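Local structure of fructose permease (Bacillus subtilis, 1BLE) at residues M2-I14 and Y75-P87. The protein takes a phosphoryl group from phospho-EIIA onto a histidine and passes it to fructose as the sugar is carried across the cell membrane. Residues are numbered along the deposited sequence; the frame is centred on the assembly and turned at random.
Sequences MNIVLARIDDRFI and YEGVTAMLLFENP
The Phe-13 ring has the CB of Leu-83 at its edge, close to the ring plane, while Asp-10 O lies over one face, offset toward the rim; Glu-85 approaches obliquely, its CG 3.7 Å from Phe-13 CZ. Phe-84 receives Arg-8 O at its edge, and Ala-7 CB reaches Phe-84 CE2 at an oblique angle, 3.9 Å away. The strands 3-10 and 79-84 run parallel, their axes approaching to 4.6 Å and 24° from aligned. Seven backbone hydrogen bonds join the two segments, from Asn-3 N to Val-78 O at one end to Asp-10 N to Phe-84 O (2.8 Å) at the other. On one face Ile-4 CD1 meets Leu-82 CD1 at 3.8 Å, and helix 63-71 packs there through Met-66 and Phe-70; farther along, Ile-9 CD1 touches Pro-87 CG. On the other face, Leu-83 CD2 lies alongside the aliphatic part of Arg-8, 4.0 Å from its CB, beneath helix 18-26. The Arg-8 chain is extended to CD and bends at chi3 (-127°), which turns the guanidinium away from Leu-83; its NH1 forms a salt bridge with Asp-10 OD2. Met-2 CG lies 4.3 Å from Val-78 CB, and the side chain, bent at chi3, packs on Met-66 and Phe-70; an alanine here would probably open a gap between Val-78 and that helix. Asp-10 OD1 also accepts a bond from Arg-12 N, an Asx turn; the Asp-10 side chain is about 6 Å from that of His-15, the active-site histidine that carries the phosphoryl group during transfer. This is the centre of an open alpha/beta fold: adjacent parallel strands between helices, with the active-site loop leaving the C-terminal end of strand 3-10.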
# COMPACT_ATOMS: atom_id res chain seq x y z
N MET A 2 19.73 12.80 -5.11
CA MET A 2 19.27 11.94 -3.99
C MET A 2 20.46 11.35 -3.24
O MET A 2 21.40 10.83 -3.85
CB MET A 2 18.44 10.79 -4.55
CG MET A 2 17.56 10.14 -3.57
SD MET A 2 16.48 8.92 -4.31
CE MET A 2 15.36 9.89 -5.23
N ASN A 3 20.38 11.38 -1.92
CA ASN A 3 21.47 10.85 -1.10
C ASN A 3 21.21 9.42 -0.66
O ASN A 3 20.40 9.17 0.25
CB ASN A 3 21.72 11.76 0.13
CG ASN A 3 22.87 11.26 1.03
OD1 ASN A 3 23.04 11.76 2.12
ND2 ASN A 3 23.65 10.28 0.57
N ILE A 4 21.89 8.48 -1.32
CA ILE A 4 21.79 7.03 -1.06
C ILE A 4 22.74 6.64 0.10
O ILE A 4 23.97 6.57 -0.09
CB ILE A 4 22.14 6.26 -2.36
CG1 ILE A 4 21.05 6.50 -3.40
CG2 ILE A 4 22.33 4.81 -2.08
CD1 ILE A 4 21.31 5.84 -4.75
N VAL A 5 22.19 6.35 1.27
CA VAL A 5 23.01 6.04 2.43
C VAL A 5 23.43 4.58 2.60
O VAL A 5 24.39 4.29 3.35
CB VAL A 5 22.34 6.57 3.73
CG1 VAL A 5 22.10 8.03 3.63
CG2 VAL A 5 21.04 5.91 3.98
N LEU A 6 22.74 3.67 1.90
CA LEU A 6 23.02 2.22 1.98
C LEU A 6 22.29 1.53 0.87
O LEU A 6 21.13 1.87 0.65
CB LEU A 6 22.45 1.65 3.29
CG LEU A 6 22.54 0.16 3.59
CD1 LEU A 6 23.96 -0.15 4.08
CD2 LEU A 6 21.46 -0.23 4.62
N ALA A 7 22.96 0.63 0.15
CA ALA A 7 22.34 -0.17 -0.92
C ALA A 7 22.48 -1.57 -0.33
O ALA A 7 23.59 -1.99 -0.04
CB ALA A 7 23.12 -0.06 -2.19
N ARG A 8 21.36 -2.26 -0.08
CA ARG A 8 21.40 -3.59 0.57
C ARG A 8 20.78 -4.72 -0.20
O ARG A 8 19.71 -4.56 -0.79
CB ARG A 8 20.69 -3.54 1.94
CG ARG A 8 20.61 -4.89 2.66
CD ARG A 8 20.02 -4.77 4.04
NE ARG A 8 20.91 -5.38 5.00
CZ ARG A 8 20.64 -6.46 5.72
NH1 ARG A 8 19.48 -7.06 5.65
NH2 ARG A 8 21.57 -6.98 6.46
N ILE A 9 21.42 -5.88 -0.13
CA ILE A 9 20.89 -7.05 -0.78
C ILE A 9 20.23 -7.89 0.28
O ILE A 9 20.83 -8.26 1.29
CB ILE A 9 21.96 -7.91 -1.46
CG1 ILE A 9 22.63 -7.13 -2.59
CG2 ILE A 9 21.31 -9.20 -2.01
CD1 ILE A 9 23.68 -7.95 -3.31
N ASP A 10 18.97 -8.21 0.03
CA ASP A 10 18.23 -9.02 0.96
C ASP A 10 16.97 -9.62 0.37
O ASP A 10 16.00 -8.91 0.22
CB ASP A 10 17.88 -8.22 2.18
CG ASP A 10 17.65 -9.10 3.39
OD1 ASP A 10 17.31 -10.30 3.22
OD2 ASP A 10 17.81 -8.59 4.52
N ASP A 11 17.03 -10.92 0.09
CA ASP A 11 15.98 -11.79 -0.47
C ASP A 11 14.70 -11.67 0.30
O ASP A 11 13.66 -11.64 -0.33
CB ASP A 11 16.39 -13.27 -0.33
CG ASP A 11 16.68 -13.93 -1.65
OD1 ASP A 11 16.46 -13.32 -2.70
OD2 ASP A 11 17.16 -15.08 -1.64
N ARG A 12 14.77 -11.64 1.64
CA ARG A 12 13.60 -11.55 2.54
C ARG A 12 12.94 -10.18 2.85
O ARG A 12 11.86 -10.13 3.46
CB ARG A 12 13.84 -12.35 3.82
N PHE A 13 13.58 -9.08 2.38
CA PHE A 13 13.15 -7.65 2.47
C PHE A 13 12.94 -6.95 3.82
O PHE A 13 13.91 -6.48 4.45
CB PHE A 13 11.92 -7.36 1.56
CG PHE A 13 12.22 -7.53 0.10
CD1 PHE A 13 13.04 -6.64 -0.55
CD2 PHE A 13 11.76 -8.64 -0.58
CE1 PHE A 13 13.40 -6.83 -1.86
CE2 PHE A 13 12.11 -8.84 -1.88
CZ PHE A 13 12.94 -7.93 -2.53
N ILE A 14 11.65 -6.79 4.17
CA ILE A 14 11.19 -6.18 5.43
C ILE A 14 10.87 -7.31 6.43
O ILE A 14 9.68 -7.60 6.70
CB ILE A 14 9.94 -5.32 5.22
CG1 ILE A 14 9.94 -4.72 3.80
CG2 ILE A 14 9.88 -4.26 6.29
CD1 ILE A 14 10.20 -3.24 3.71
N TYR A 75 13.21 14.85 -5.46
CA TYR A 75 13.87 14.12 -4.39
C TYR A 75 15.29 14.60 -4.17
O TYR A 75 16.13 13.86 -3.66
CB TYR A 75 13.86 12.63 -4.71
CG TYR A 75 12.54 12.09 -5.23
CD1 TYR A 75 11.46 11.86 -4.37
CD2 TYR A 75 12.37 11.81 -6.58
CE1 TYR A 75 10.25 11.36 -4.85
CE2 TYR A 75 11.17 11.31 -7.06
CZ TYR A 75 10.12 11.10 -6.20
OH TYR A 75 8.94 10.61 -6.70
N GLU A 76 15.55 15.84 -4.52
CA GLU A 76 16.88 16.40 -4.37
C GLU A 76 17.22 16.51 -2.89
O GLU A 76 16.46 17.11 -2.11
CB GLU A 76 16.95 17.78 -5.03
CG GLU A 76 18.33 18.17 -5.53
CD GLU A 76 18.47 19.66 -5.78
OE1 GLU A 76 17.57 20.43 -5.34
OE2 GLU A 76 19.50 20.08 -6.38
N GLY A 77 18.35 15.92 -2.49
CA GLY A 77 18.76 15.97 -1.11
C GLY A 77 18.15 14.91 -0.20
O GLY A 77 18.62 14.72 0.92
N VAL A 78 17.09 14.25 -0.68
CA VAL A 78 16.39 13.18 0.07
C VAL A 78 17.38 12.08 0.48
O VAL A 78 18.32 11.76 -0.27
CB VAL A 78 15.29 12.48 -0.79
CG1 VAL A 78 14.65 11.37 -0.00
CG2 VAL A 78 14.23 13.46 -1.22
N THR A 79 17.15 11.50 1.66
CA THR A 79 18.01 10.46 2.21
C THR A 79 17.29 9.13 2.11
O THR A 79 16.29 8.91 2.78
CB THR A 79 18.36 10.80 3.66
OG1 THR A 79 19.48 11.69 3.66
CG2 THR A 79 18.70 9.56 4.48
N ALA A 80 17.84 8.22 1.30
CA ALA A 80 17.23 6.91 1.09
C ALA A 80 18.12 5.71 1.27
O ALA A 80 19.35 5.78 1.22
CB ALA A 80 16.65 6.86 -0.29
N MET A 81 17.46 4.56 1.38
CA MET A 81 18.10 3.27 1.55
C MET A 81 17.44 2.34 0.53
O MET A 81 16.21 2.26 0.48
CB MET A 81 17.84 2.81 2.98
CG MET A 81 18.47 1.53 3.34
SD MET A 81 18.00 1.03 4.96
CE MET A 81 18.21 -0.76 4.69
N LEU A 82 18.23 1.73 -0.36
CA LEU A 82 17.72 0.81 -1.40
C LEU A 82 17.82 -0.67 -0.99
O LEU A 82 18.77 -1.09 -0.30
CB LEU A 82 18.50 1.00 -2.70
CG LEU A 82 18.57 2.43 -3.23
CD1 LEU A 82 19.44 2.51 -4.46
CD2 LEU A 82 17.17 2.90 -3.59
N LEU A 83 16.84 -1.46 -1.41
CA LEU A 83 16.81 -2.87 -1.14
C LEU A 83 16.86 -3.60 -2.47
O LEU A 83 16.14 -3.25 -3.41
CB LEU A 83 15.53 -3.23 -0.40
CG LEU A 83 15.66 -3.03 1.11
CD1 LEU A 83 14.31 -3.28 1.78
CD2 LEU A 83 16.73 -3.99 1.64
N PHE A 84 17.70 -4.62 -2.55
CA PHE A 84 17.84 -5.39 -3.79
C PHE A 84 17.65 -6.88 -3.51
O PHE A 84 17.95 -7.35 -2.43
CB PHE A 84 19.24 -5.15 -4.43
CG PHE A 84 19.47 -3.74 -4.90
CD1 PHE A 84 19.04 -3.32 -6.14
CD2 PHE A 84 20.06 -2.80 -4.06
CE1 PHE A 84 19.19 -1.98 -6.51
CE2 PHE A 84 20.21 -1.49 -4.44
CZ PHE A 84 19.78 -1.08 -5.66
N GLU A 85 17.12 -7.60 -4.48
CA GLU A 85 16.91 -9.05 -4.38
C GLU A 85 18.23 -9.75 -4.70
O GLU A 85 18.50 -10.83 -4.18
CB GLU A 85 15.97 -9.54 -5.47
CG GLU A 85 14.59 -9.94 -5.16
CD GLU A 85 13.95 -10.47 -6.45
OE1 GLU A 85 13.78 -9.69 -7.43
OE2 GLU A 85 13.67 -11.69 -6.50
N ASN A 86 19.02 -9.14 -5.61
CA ASN A 86 20.27 -9.72 -6.12
C ASN A 86 21.29 -8.67 -6.60
O ASN A 86 20.95 -7.50 -6.72
CB ASN A 86 19.92 -10.63 -7.30
CG ASN A 86 19.16 -9.89 -8.41
OD1 ASN A 86 18.06 -10.28 -8.81
ND2 ASN A 86 19.76 -8.81 -8.90
N PRO A 87 22.52 -9.10 -6.97
CA PRO A 87 23.56 -8.16 -7.46
C PRO A 87 23.45 -7.71 -8.96
O PRO A 87 24.11 -6.74 -9.37
CB PRO A 87 24.85 -8.94 -7.23
CG PRO A 87 24.44 -10.08 -6.32
CD PRO A 87 23.09 -10.43 -6.76